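PDB 3NBM: PTS system, lactose-specific IIBC components from Streptococcus pneumoniae, which probably serves as the phospho-accepting IIB domain of a lactose phosphotransferase system, passing on phosphate derived from phosphoenolpyruvate during sugar uptake. Local coordinates for residues Leu7-Cys13 with Tyr54-Ala60; Ala23-Asn27 with Ile38-Gly42; Ala43-His47 with Tyr66-Met70; Thr18-Leu22 with Tyr89-Lys94. One frame throughout, in Å; residues are numbered along the deposited sequence. Where two conformers were deposited one is given.

Overall arrangement
All four contacts lie in one alpha/beta domain built round a parallel sheet ordered 37-43, 7-13, 56-59, 80-83. Interaction 1 joins its two central strands, its centre about 3 Å from that of the chain. Interaction 2 packs helix 18-33 on the adjoining edge strand, about 8 Å from interaction 1 between centres, nested inside its chain loop. Helix 18-33 also takes part in interaction 4, about 9 Å from interaction 2. Interaction 3, about 18 Å from interaction 4, covers the other sheet face. Interaction 2 closes before interaction 3 opens, both inside the loop of interaction 4. Tyr44 of interaction 3 and Thr18 and Ser19 of interaction 4 touch Cys13, probably the phosphorylated cysteine as in relatives.

Interaction 1 (Leu7-Cys13 with Tyr54-Ala60); sequences LKVLVLC and YDLIILA
Val9 and Ile58, Leu12 and Ile57 are the closest aliphatic pairs across these two parallel strands, and they lie on opposite faces of the sheet. On one face Val9 CG1, anti to its own backbone N (chi1 -177°), meets Ile58 CD1 at 3.7 Å. On the other, Leu12 CD1 rests 3.8 Å from Ile57 CG2. On that same face the Tyr54 ring lies over Leu10: CB of Leu10 points at the ring centre, 3.7 Å from the centroid and 13° off the normal, a CH-pi contact.

Between the strands the backbone ladder is regular, each chain donating alternately. Leu10 N bonds Leu56 O at 3.0 Å, Ile58 N returns to Leu10 O, Leu12 N reaches Ile58 O, and Ala60 N closes the series on Leu12 O at 2.9 Å. At the outer end Lys8 O is gripped twice, by Asp55 N at 2.9 Å and by Leu56 N at 3.3 Å. Asp55 turns its side chain back to the same residue, its OD2 receiving Lys8 N at 2.9 Å through the anti lone pair. The NZ of Lys8 pairs with Glu6, and Tyr54 OH with Asn40.

Helix 18-33 and helix 96-105 cover the Val9, Val11, Leu56 and Ile58 face, Tyr44, His47 and Met70 reach Leu12 from the other, and strand 37-43 flanks 7-13 along its second edge.

Interaction 2 (Ala23-Asn27 with Ile38-Gly42); sequences ANAIN and IANSG
Ala23 and Ala39 bring the two backbones to a CA-CA distance of 4.9 Å, where helix 23-27 runs antiparallel to strand 38-42. Their axes approach to 7.2 Å at 172°, so the helix lies almost lengthwise along the strand, as the return limb of a beta-alpha-beta crossover does.

Small methyl groups make this closeness possible. Ala23 CB meets Ala39 CB at 3.9 Å. Ile26 adds its branch methyl, CG2 lying 3.8 Å from Ala39 CB, with its CD1 a little farther off on the same methyl; the methyl of Ala39 is thus met by Ala23 and Ile26 together.

Asn27 supplies the polar half of the contact. Its chi1 of -72° sets CG anti to the carbonyl carbon, and the carboxamide reaches the strand where it can bond both backbone polar groups of one residue. OD1 accepts from Ala39 N at 2.8 Å, the donor tilted modestly from the amide carbonyl plane, while ND2 donates to Ala39 O at 2.9 Å, on a lone pair of that carbonyl. The two bonds pin the amide's rotation and satisfy the outward-facing edge of the strand at Ala39. Ile38 CD1 lies alongside OD1 of Asn27 at 3.6 Å.

The opposite edge of the strand bonds to strand 7-13 through Ile38, Asn40 and Gly42, and helix 96-105 packs against Ile26 from beyond.

Interaction 3 (Ala43-His47 with Tyr66-Met70); sequences AYGAH and YYREM
An offset stack of Tyr44 on Tyr66, with His47 behind it, joins the turn after strand 37-43 to the 66-70 segment. The two tyrosine rings have centroids 4.3 Å apart and planes inclined by 16°. The overlap is partial: CE1 of Tyr44 lies over the rim of the Tyr66 ring, and Tyr66 CB sits over the same Tyr44 face, 3.5 Å from CZ. On the opposite face His47 brings one ring atom, CE1, over the centre of Tyr44; the imidazole is steeply inclined and does not stack.

The turn holds the imidazole in place. Ala43 to Ala46 form a type II beta turn, with Gly45 taking the positive phi that this turn needs at its third position. Gly45 N donates to His47 ND1 at 3.0 Å, lying only 3° out of the imidazole plane; a chi1 of 69° folds the ring back over the turn.

Met70, modelled as selenomethionine, reaches over from helix 67-74. In the conformer described, one of two, SE lies at the edge of the Tyr44 ring, a Met-aromatic contact with 5.5 Å to the centroid, and CE lies 3.7 Å from Tyr44 CE2. The close approach of CE to His47 is doubtful.

Around the phenol, a water bridges Tyr44 OH, at 2.7 Å, and Glu69 OE2, which accepts its hydrogen at 2.6 Å. The hydrogen-bonded link from Tyr44 OH to the Glu69 carboxylate runs through this water. Because ND1 of His47 is an acceptor here, a neutral imidazole would carry its proton on NE2.

Interaction 4 (Thr18-Leu22 with Tyr89-Lys94); sequences TSAQL and YIHLTK
Two helices of the alpha/beta sandwich pack here on one side of the sheet: Thr18 to Leu22 of helix 18-33, which follows strand 7-13 and the loop after Cys13, against Tyr89 to Lys94, the end of helix 86-93 and the residue after it. Their axes approach to 9.4 Å at 54°, and Leu22 and Thr93 come closest, with their CA atoms 4.8 Å apart.

Tyr89 spans the gap. Its CG is anti to the backbone N (chi1 -179°), which carries the ring across to Thr18 on helix 18-33, where OH donates to Thr18 O at 2.7 Å. The bond leaves the lone-pair plane, the hydroxyl standing 53° above the carbonyl plane. Gln21 N reaches the same oxygen from the opposite face, so two donors grip Thr18 O.

Leu22 fills in beside the ring. Its CB lies 3.4 Å from Tyr89 OH, CD2 reaches CE1 of the ring at 3.6 Å, and CD1 meets Leu92 CB at 3.7 Å, so the two branches divide between the two partners. Toward the solvent, Thr93 CG2 lies against Gln21 CB. The hydroxyl of Thr93 turns back within its own helix to Ile90 O, leaving the methyl to face Gln21.

Val11, Ala60, Pro61 and Thr84 border Tyr89 from the sheet side, while Thr18 itself touches Cys13, so the ring links helix 86-93 to the end of strand 7-13. One water bridges the two backbones, donating to Gln21 O at 2.8 Å and to Thr93 O at 2.9 Å.

Interaction 1 (Leu7-Cys13 with Tyr54-Ala60)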
loop_
_atom_site.group_PDB
_atom_site.type_symbol
_atom_site.label_atom_id
_atom_site.label_comp_id
_atom_site.label_asym_id
_atom_site.label_seq_id
_atom_site.Cartn_x
_atom_site.Cartn_y
_atom_site.Cartn_z
ATOM N N LEU A 7 1.927 -10.567 -6.119
ATOM C CA LEU A 7 1.048 -9.509 -5.646
ATOM C C LEU A 7 1.764 -8.156 -5.714
ATOM O O LEU A 7 2.882 -8.019 -5.217
ATOM C CB LEU A 7 0.614 -9.804 -4.213
ATOM C CG LEU A 7 -0.480 -8.892 -3.668
ATOM C CD1 LEU A 7 -1.817 -9.147 -4.386
ATOM C CD2 LEU A 7 -0.645 -9.101 -2.158
ATOM N N LYS A 8 1.126 -7.178 -6.346
ATOM C CA LYS A 8 1.727 -5.853 -6.556
ATOM C C LYS A 8 0.993 -4.840 -5.667
ATOM O O LYS A 8 -0.226 -4.667 -5.785
ATOM C CB LYS A 8 1.620 -5.429 -8.017
ATOM C CG LYS A 8 2.123 -6.437 -9.036
ATOM C CD LYS A 8 3.565 -6.693 -8.996
ATOM C CE LYS A 8 4.018 -7.558 -10.200
ATOM N NZ LYS A 8 5.494 -7.879 -10.228
ATOM N N VAL A 9 1.757 -4.190 -4.788
ATOM C CA VAL A 9 1.238 -3.242 -3.810
ATOM C C VAL A 9 1.844 -1.857 -4.072
ATOM O O VAL A 9 3.041 -1.733 -4.281
ATOM C CB VAL A 9 1.578 -3.681 -2.377
ATOM C CG1 VAL A 9 0.965 -2.724 -1.350
ATOM C CG2 VAL A 9 1.122 -5.128 -2.149
ATOM N N LEU A 10 0.995 -0.835 -4.057
ATOM C CA LEU A 10 1.431 0.559 -4.148
ATOM C C LEU A 10 1.015 1.299 -2.891
ATOM O O LEU A 10 -0.156 1.267 -2.518
ATOM C CB LEU A 10 0.828 1.224 -5.385
ATOM C CG LEU A 10 1.193 2.701 -5.620
ATOM C CD1 LEU A 10 2.685 2.880 -5.878
ATOM C CD2 LEU A 10 0.386 3.226 -6.807
ATOM N N VAL A 11 1.987 1.888 -2.197
ATOM C CA VAL A 11 1.731 2.723 -1.027
ATOM C C VAL A 11 1.846 4.194 -1.460
ATOM O O VAL A 11 2.854 4.579 -2.033
ATOM C CB VAL A 11 2.699 2.432 0.143
ATOM C CG1 VAL A 11 2.296 3.211 1.396
ATOM C CG2 VAL A 11 2.822 0.938 0.413
ATOM N N LEU A 12 0.811 4.986 -1.179
ATOM C CA LEU A 12 0.787 6.390 -1.583
ATOM C C LEU A 12 0.805 7.296 -0.369
ATOM O O LEU A 12 0.111 7.057 0.614
ATOM C CB LEU A 12 -0.471 6.696 -2.424
ATOM C CG LEU A 12 -0.546 5.954 -3.768
ATOM C CD1 LEU A 12 -1.900 6.237 -4.444
ATOM C CD2 LEU A 12 0.651 6.297 -4.668
ATOM N N CYS A 13 1.592 8.367 -0.455
ATOM C CA CYS A 13 1.563 9.426 0.550
ATOM C C CYS A 13 1.360 10.769 -0.160
ATOM O O CYS A 13 1.072 10.810 -1.364
ATOM C CB CYS A 13 2.818 9.406 1.450
ATOM S SG CYS A 13 4.361 9.766 0.639
ATOM N N TYR A 54 -1.479 -2.336 -10.264
ATOM C CA TYR A 54 -1.411 -2.814 -8.892
ATOM C C TYR A 54 -2.668 -3.578 -8.495
ATOM O O TYR A 54 -3.756 -3.373 -9.017
ATOM C CB TYR A 54 -1.114 -1.630 -7.947
ATOM C CG TYR A 54 0.289 -1.142 -8.147
ATOM C CD1 TYR A 54 1.315 -1.739 -7.487
ATOM C CD2 TYR A 54 0.610 -0.131 -9.052
ATOM C CE1 TYR A 54 2.628 -1.376 -7.705
ATOM C CE2 TYR A 54 1.928 0.232 -9.272
ATOM C CZ TYR A 54 2.929 -0.395 -8.581
ATOM O OH TYR A 54 4.258 -0.045 -8.813
ATOM N N ASP A 55 -2.494 -4.464 -7.521
ATOM C CA ASP A 55 -3.569 -5.266 -6.953
ATOM C C ASP A 55 -4.151 -4.655 -5.679
ATOM O O ASP A 55 -5.338 -4.792 -5.401
ATOM C CB ASP A 55 -3.062 -6.662 -6.656
ATOM C CG ASP A 55 -2.479 -7.326 -7.888
ATOM O OD1 ASP A 55 -3.215 -7.434 -8.907
ATOM O OD2 ASP A 55 -1.292 -7.705 -7.865
ATOM N N LEU A 56 -3.297 -4.002 -4.886
ATOM C CA LEU A 56 -3.638 -3.402 -3.601
ATOM C C LEU A 56 -2.968 -2.053 -3.532
ATOM O O LEU A 56 -1.778 -1.958 -3.795
ATOM C CB LEU A 56 -3.143 -4.288 -2.435
ATOM C CG LEU A 56 -3.321 -3.719 -1.018
ATOM C CD1 LEU A 56 -4.788 -3.541 -0.634
ATOM C CD2 LEU A 56 -2.575 -4.593 0.003
ATOM N N ILE A 57 -3.734 -1.016 -3.179
ATOM C CA ILE A 57 -3.186 0.321 -2.948
ATOM C C ILE A 57 -3.494 0.664 -1.511
ATOM O O ILE A 57 -4.622 0.548 -1.042
ATOM C CB ILE A 57 -3.741 1.374 -3.934
ATOM C CG1 ILE A 57 -3.473 0.886 -5.381
ATOM C CG2 ILE A 57 -3.110 2.737 -3.656
ATOM C CD1 ILE A 57 -4.005 1.741 -6.463
ATOM N N ILE A 58 -2.453 1.096 -0.810
ATOM C CA ILE A 58 -2.537 1.498 0.593
ATOM C C ILE A 58 -2.260 3.005 0.708
ATOM O O ILE A 58 -1.237 3.496 0.249
ATOM C CB ILE A 58 -1.466 0.755 1.464
ATOM C CG1 ILE A 58 -1.625 -0.774 1.357
ATOM C CG2 ILE A 58 -1.539 1.240 2.939
ATOM C CD1 ILE A 58 -0.463 -1.583 1.907
ATOM N N LEU A 59 -3.219 3.716 1.285
ATOM C CA LEU A 59 -3.088 5.141 1.545
ATOM C C LEU A 59 -2.415 5.334 2.904
ATOM O O LEU A 59 -2.895 4.822 3.922
ATOM C CB LEU A 59 -4.475 5.830 1.523
ATOM C CG LEU A 59 -5.191 5.790 0.183
ATOM C CD1 LEU A 59 -6.636 6.299 0.358
ATOM C CD2 LEU A 59 -4.455 6.631 -0.830
ATOM N N ALA A 60 -1.319 6.100 2.917
ATOM C CA ALA A 60 -0.687 6.529 4.158
ATOM C C ALA A 60 -1.621 7.509 4.885
ATOM O O ALA A 60 -2.558 8.067 4.276
ATOM C CB ALA A 60 0.635 7.178 3.881
#

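Interaction 2 (Ala23-Asn27 with Ile38-Gly42)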
loop_
_atom_site.group_PDB
_atom_site.type_symbol
_atom_site.label_atom_id
_atom_site.label_comp_id
_atom_site.label_asym_id
_atom_site.label_seq_id
_atom_site.Cartn_x
_atom_site.Cartn_y
_atom_site.Cartn_z
ATOM N N ALA A 23 6.475 0.614 2.197
ATOM C CA ALA A 23 6.906 -0.256 1.088
ATOM C C ALA A 23 8.148 -1.057 1.475
ATOM O O ALA A 23 8.235 -2.256 1.185
ATOM C CB ALA A 23 7.139 0.561 -0.193
ATOM N N ASN A 24 9.110 -0.391 2.112
ATOM C CA ASN A 24 10.313 -1.091 2.534
ATOM C C ASN A 24 10.023 -2.207 3.533
ATOM O O ASN A 24 10.586 -3.301 3.430
ATOM C CB ASN A 24 11.318 -0.145 3.184
ATOM C CG ASN A 24 11.932 0.832 2.197
ATOM O OD1 ASN A 24 11.915 0.622 0.986
ATOM N ND2 ASN A 24 12.511 1.903 2.724
ATOM N N ALA A 25 9.156 -1.938 4.505
ATOM C CA ALA A 25 8.797 -2.941 5.507
ATOM C C ALA A 25 8.108 -4.138 4.848
ATOM O O ALA A 25 8.405 -5.289 5.179
ATOM C CB ALA A 25 7.930 -2.313 6.621
ATOM N N ILE A 26 7.184 -3.870 3.928
ATOM C CA ILE A 26 6.481 -4.939 3.234
ATOM C C ILE A 26 7.482 -5.793 2.467
ATOM O O ILE A 26 7.446 -7.032 2.527
ATOM C CB ILE A 26 5.429 -4.377 2.261
ATOM C CG1 ILE A 26 4.282 -3.708 3.024
ATOM C CG2 ILE A 26 4.938 -5.500 1.309
ATOM C CD1 ILE A 26 3.387 -2.828 2.158
ATOM N N ASN A 27 8.371 -5.135 1.731
ATOM C CA ASN A 27 9.359 -5.853 0.939
ATOM C C ASN A 27 10.313 -6.670 1.794
ATOM O O ASN A 27 10.674 -7.785 1.424
ATOM C CB ASN A 27 10.148 -4.911 0.027
ATOM C CG ASN A 27 9.322 -4.395 -1.119
ATOM O OD1 ASN A 27 8.413 -5.084 -1.580
ATOM N ND2 ASN A 27 9.666 -3.209 -1.632
ATOM N N ILE A 38 5.542 -7.611 -4.066
ATOM C CA ILE A 38 6.396 -6.427 -4.215
ATOM C C ILE A 38 5.562 -5.182 -3.897
ATOM O O ILE A 38 4.419 -5.072 -4.326
ATOM C CB ILE A 38 6.999 -6.312 -5.648
ATOM C CG1 ILE A 38 7.890 -5.087 -5.813
ATOM C CG2 ILE A 38 5.913 -6.288 -6.723
ATOM C CD1 ILE A 38 9.102 -5.152 -5.109
ATOM N N ALA A 39 6.167 -4.279 -3.138
ATOM C CA ALA A 39 5.586 -2.981 -2.827
ATOM C C ALA A 39 6.413 -1.850 -3.391
ATOM O O ALA A 39 7.641 -1.827 -3.237
ATOM C CB ALA A 39 5.441 -2.800 -1.324
ATOM N N ASN A 40 5.723 -0.892 -3.984
ATOM C CA ASN A 40 6.307 0.375 -4.394
ATOM C C ASN A 40 5.672 1.500 -3.645
ATOM O O ASN A 40 4.617 1.327 -3.026
ATOM C CB ASN A 40 6.156 0.589 -5.896
ATOM C CG ASN A 40 6.911 -0.403 -6.685
ATOM O OD1 ASN A 40 6.323 -1.207 -7.373
ATOM N ND2 ASN A 40 8.246 -0.372 -6.557
ATOM N N SER A 41 6.314 2.658 -3.708
ATOM C CA SER A 41 5.797 3.882 -3.095
ATOM C C SER A 41 5.677 4.979 -4.137
ATOM O O SER A 41 6.379 4.988 -5.143
ATOM C CB SER A 41 6.702 4.330 -1.940
ATOM O OG SER A 41 7.994 4.615 -2.374
ATOM N N GLY A 42 4.796 5.909 -3.868
ATOM C CA GLY A 42 4.607 7.030 -4.748
ATOM C C GLY A 42 3.808 8.115 -4.095
ATOM O O GLY A 42 3.267 7.947 -2.988
#

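Interaction 3 (Ala43-His47 with Tyr66-Met70)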
loop_
_atom_site.group_PDB
_atom_site.type_symbol
_atom_site.label_atom_id
_atom_site.label_comp_id
_atom_site.label_asym_id
_atom_site.label_seq_id
_atom_site.Cartn_x
_atom_site.Cartn_y
_atom_site.Cartn_z
ATOM N N ALA A 43 3.699 9.253 -4.785
ATOM C CA ALA A 43 2.882 10.375 -4.355
ATOM C C ALA A 43 1.461 10.278 -4.936
ATOM O O ALA A 43 1.293 9.985 -6.120
ATOM C CB ALA A 43 3.512 11.723 -4.802
ATOM N N TYR A 44 0.465 10.548 -4.105
ATOM C CA TYR A 44 -0.918 10.627 -4.579
ATOM C C TYR A 44 -1.010 11.758 -5.590
ATOM O O TYR A 44 -0.642 12.890 -5.303
ATOM C CB TYR A 44 -1.882 10.831 -3.402
ATOM C CG TYR A 44 -3.330 10.587 -3.774
ATOM C CD1 TYR A 44 -4.112 11.552 -4.407
ATOM C CD2 TYR A 44 -3.904 9.350 -3.564
ATOM C CE1 TYR A 44 -5.419 11.268 -4.807
ATOM C CE2 TYR A 44 -5.185 9.082 -3.933
ATOM C CZ TYR A 44 -5.942 10.032 -4.570
ATOM O OH TYR A 44 -7.234 9.703 -4.959
ATOM N N GLY A 45 -1.514 11.444 -6.765
ATOM C CA GLY A 45 -1.541 12.360 -7.892
ATOM C C GLY A 45 -0.665 11.953 -9.060
ATOM O O GLY A 45 -0.885 12.416 -10.179
ATOM N N ALA A 46 0.332 11.090 -8.817
ATOM C CA ALA A 46 1.163 10.502 -9.879
ATOM C C ALA A 46 0.688 9.110 -10.247
ATOM O O ALA A 46 1.316 8.439 -11.056
ATOM C CB ALA A 46 2.644 10.455 -9.470
ATOM N N HIS A 47 -0.468 8.700 -9.708
ATOM C CA HIS A 47 -0.891 7.306 -9.757
ATOM C C HIS A 47 -2.013 6.999 -10.750
ATOM O O HIS A 47 -2.370 5.835 -10.914
ATOM C CB HIS A 47 -1.336 6.861 -8.372
ATOM C CG HIS A 47 -2.599 7.527 -7.962
ATOM N ND1 HIS A 47 -2.666 8.851 -7.594
ATOM C CD2 HIS A 47 -3.869 7.072 -7.994
ATOM C CE1 HIS A 47 -3.928 9.162 -7.361
ATOM N NE2 HIS A 47 -4.673 8.101 -7.602
ATOM N N TYR A 66 -8.502 11.068 0.645
ATOM C CA TYR A 66 -8.791 10.636 -0.727
ATOM C C TYR A 66 -9.388 9.223 -0.816
ATOM O O TYR A 66 -9.603 8.722 -1.918
ATOM C CB TYR A 66 -7.505 10.728 -1.563
ATOM C CG TYR A 66 -6.905 12.114 -1.606
ATOM C CD1 TYR A 66 -7.449 13.135 -2.393
ATOM C CD2 TYR A 66 -5.775 12.423 -0.859
ATOM C CE1 TYR A 66 -6.883 14.425 -2.404
ATOM C CE2 TYR A 66 -5.216 13.690 -0.892
ATOM C CZ TYR A 66 -5.767 14.685 -1.659
ATOM O OH TYR A 66 -5.222 15.947 -1.698
ATOM N N TYR A 67 -9.668 8.565 0.301
ATOM C CA TYR A 67 -10.141 7.196 0.270
ATOM C C TYR A 67 -11.385 6.991 -0.603
ATOM O O TYR A 67 -11.400 6.102 -1.444
ATOM C CB TYR A 67 -10.408 6.692 1.690
ATOM C CG TYR A 67 -10.953 5.286 1.738
ATOM C CD1 TYR A 67 -10.136 4.188 1.497
ATOM C CD2 TYR A 67 -12.294 5.060 1.955
ATOM C CE1 TYR A 67 -10.637 2.907 1.570
ATOM C CE2 TYR A 67 -12.806 3.792 1.953
ATOM C CZ TYR A 67 -11.974 2.720 1.798
ATOM O OH TYR A 67 -12.498 1.448 1.808
ATOM N N ARG A 68 -12.445 7.762 -0.365
ATOM C CA ARG A 68 -13.689 7.555 -1.105
ATOM C C ARG A 68 -13.485 7.726 -2.595
ATOM O O ARG A 68 -13.991 6.915 -3.392
ATOM C CB ARG A 68 -14.776 8.522 -0.598
ATOM N N GLU A 69 -12.787 8.780 -3.003
ATOM C CA GLU A 69 -12.610 8.999 -4.419
ATOM C C GLU A 69 -11.732 7.914 -5.032
ATOM O O GLU A 69 -11.999 7.478 -6.146
ATOM C CB GLU A 69 -12.136 10.417 -4.749
ATOM C CG GLU A 69 -10.765 10.728 -4.380
ATOM C CD GLU A 69 -10.511 12.241 -4.278
ATOM O OE1 GLU A 69 -11.078 12.871 -3.411
ATOM O OE2 GLU A 69 -9.727 12.772 -5.050
HETATM N N MSE A 70 -10.701 7.469 -4.316
HETATM C CA MSE A 70 -9.891 6.397 -4.808
HETATM C C MSE A 70 -10.695 5.088 -4.936
HETATM O O MSE A 70 -10.498 4.353 -5.908
HETATM C CB MSE A 70 -8.679 6.216 -3.921
HETATM C CG MSE A 70 -7.920 5.035 -4.336
HETATM SE SE MSE A 70 -6.066 5.026 -3.897
HETATM C CE MSE A 70 -5.430 5.698 -5.494
HETATM O O HOH W 1 -8.330 11.372 -6.772
#

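Interaction 4 (Thr18-Leu22 with Tyr89-Lys94)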
loop_
_atom_site.group_PDB
_atom_site.type_symbol
_atom_site.label_atom_id
_atom_site.label_comp_id
_atom_site.label_asym_id
_atom_site.label_seq_id
_atom_site.Cartn_x
_atom_site.Cartn_y
_atom_site.Cartn_z
ATOM N N THR A 18 6.952 9.202 3.398
ATOM C CA THR A 18 6.524 8.233 4.364
ATOM C C THR A 18 6.054 6.920 3.705
ATOM O O THR A 18 6.194 5.860 4.299
ATOM C CB THR A 18 5.449 8.815 5.306
ATOM O OG1 THR A 18 5.222 7.921 6.393
ATOM C CG2 THR A 18 4.140 9.101 4.627
ATOM N N SER A 19 5.493 6.982 2.492
ATOM C CA SER A 19 5.049 5.768 1.804
ATOM C C SER A 19 6.181 4.747 1.618
ATOM O O SER A 19 5.969 3.537 1.681
ATOM C CB SER A 19 4.414 6.117 0.448
ATOM O OG SER A 19 5.244 6.938 -0.323
ATOM N N ALA A 20 7.389 5.228 1.386
ATOM C CA ALA A 20 8.536 4.360 1.208
ATOM C C ALA A 20 8.830 3.544 2.474
ATOM O O ALA A 20 9.342 2.429 2.373
ATOM C CB ALA A 20 9.779 5.152 0.805
ATOM N N GLN A 21 8.534 4.098 3.654
ATOM C CA GLN A 21 8.768 3.396 4.919
ATOM C C GLN A 21 7.940 2.109 4.963
ATOM O O GLN A 21 8.431 1.053 5.363
ATOM C CB GLN A 21 8.390 4.280 6.114
ATOM C CG GLN A 21 9.163 5.580 6.203
ATOM C CD GLN A 21 10.344 5.476 7.141
ATOM O OE1 GLN A 21 10.767 4.370 7.470
ATOM N NE2 GLN A 21 10.895 6.614 7.556
ATOM N N LEU A 22 6.674 2.195 4.579
ATOM C CA LEU A 22 5.835 1.006 4.546
ATOM C C LEU A 22 6.212 0.074 3.394
ATOM O O LEU A 22 6.279 -1.139 3.595
ATOM C CB LEU A 22 4.344 1.344 4.550
ATOM C CG LEU A 22 3.433 0.117 4.599
ATOM C CD1 LEU A 22 3.689 -0.726 5.847
ATOM C CD2 LEU A 22 1.949 0.473 4.494
ATOM N N TYR A 89 -0.266 2.815 11.073
ATOM C CA TYR A 89 0.693 2.864 9.993
ATOM C C TYR A 89 2.130 2.815 10.521
ATOM O O TYR A 89 2.980 2.069 10.022
ATOM C CB TYR A 89 0.449 4.124 9.164
ATOM C CG TYR A 89 1.366 4.272 7.992
ATOM C CD1 TYR A 89 1.017 3.737 6.765
ATOM C CD2 TYR A 89 2.582 4.949 8.079
ATOM C CE1 TYR A 89 1.822 3.868 5.676
ATOM C CE2 TYR A 89 3.407 5.066 6.986
ATOM C CZ TYR A 89 3.003 4.537 5.779
ATOM O OH TYR A 89 3.791 4.658 4.648
ATOM N N ILE A 90 2.420 3.641 11.529
ATOM C CA ILE A 90 3.775 3.701 12.058
ATOM C C ILE A 90 4.174 2.343 12.644
ATOM O O ILE A 90 5.282 1.880 12.420
ATOM C CB ILE A 90 3.944 4.878 13.050
ATOM C CG1 ILE A 90 3.823 6.208 12.287
ATOM C CG2 ILE A 90 5.267 4.746 13.813
ATOM C CD1 ILE A 90 4.872 6.473 11.204
ATOM N N HIS A 91 3.268 1.676 13.340
ATOM C CA HIS A 91 3.573 0.330 13.821
ATOM C C HIS A 91 3.933 -0.625 12.701
ATOM O O HIS A 91 4.870 -1.398 12.805
ATOM C CB HIS A 91 2.421 -0.263 14.640
ATOM C CG HIS A 91 2.334 0.288 16.020
ATOM N ND1 HIS A 91 1.137 0.550 16.654
ATOM C CD2 HIS A 91 3.305 0.653 16.885
ATOM C CE1 HIS A 91 1.379 1.037 17.857
ATOM N NE2 HIS A 91 2.686 1.113 18.019
ATOM N N LEU A 92 3.200 -0.581 11.600
ATOM C CA LEU A 92 3.573 -1.410 10.455
ATOM C C LEU A 92 4.948 -1.095 9.874
ATOM O O LEU A 92 5.667 -2.013 9.472
ATOM C CB LEU A 92 2.537 -1.289 9.320
ATOM C CG LEU A 92 1.084 -1.724 9.597
ATOM C CD1 LEU A 92 0.210 -1.352 8.429
ATOM C CD2 LEU A 92 0.963 -3.195 9.913
ATOM N N THR A 93 5.328 0.178 9.840
ATOM C CA THR A 93 6.624 0.535 9.269
ATOM C C THR A 93 7.796 -0.034 10.061
ATOM O O THR A 93 8.890 -0.189 9.517
ATOM C CB THR A 93 6.823 2.063 9.153
ATOM O OG1 THR A 93 6.904 2.695 10.449
ATOM C CG2 THR A 93 5.727 2.696 8.311
ATOM N N LYS A 94 7.554 -0.339 11.337
ATOM C CA LYS A 94 8.573 -0.857 12.238
ATOM C C LYS A 94 8.615 -2.366 12.320
ATOM O O LYS A 94 9.450 -2.901 13.022
ATOM C CB LYS A 94 8.384 -0.245 13.626
ATOM C CG LYS A 94 8.686 1.247 13.640
ATOM C CD LYS A 94 10.141 1.552 13.242
ATOM C CE LYS A 94 10.353 1.864 11.752
ATOM N NZ LYS A 94 11.493 2.807 11.546
HETATM O O HOH W 2 10.431 0.807 7.255
#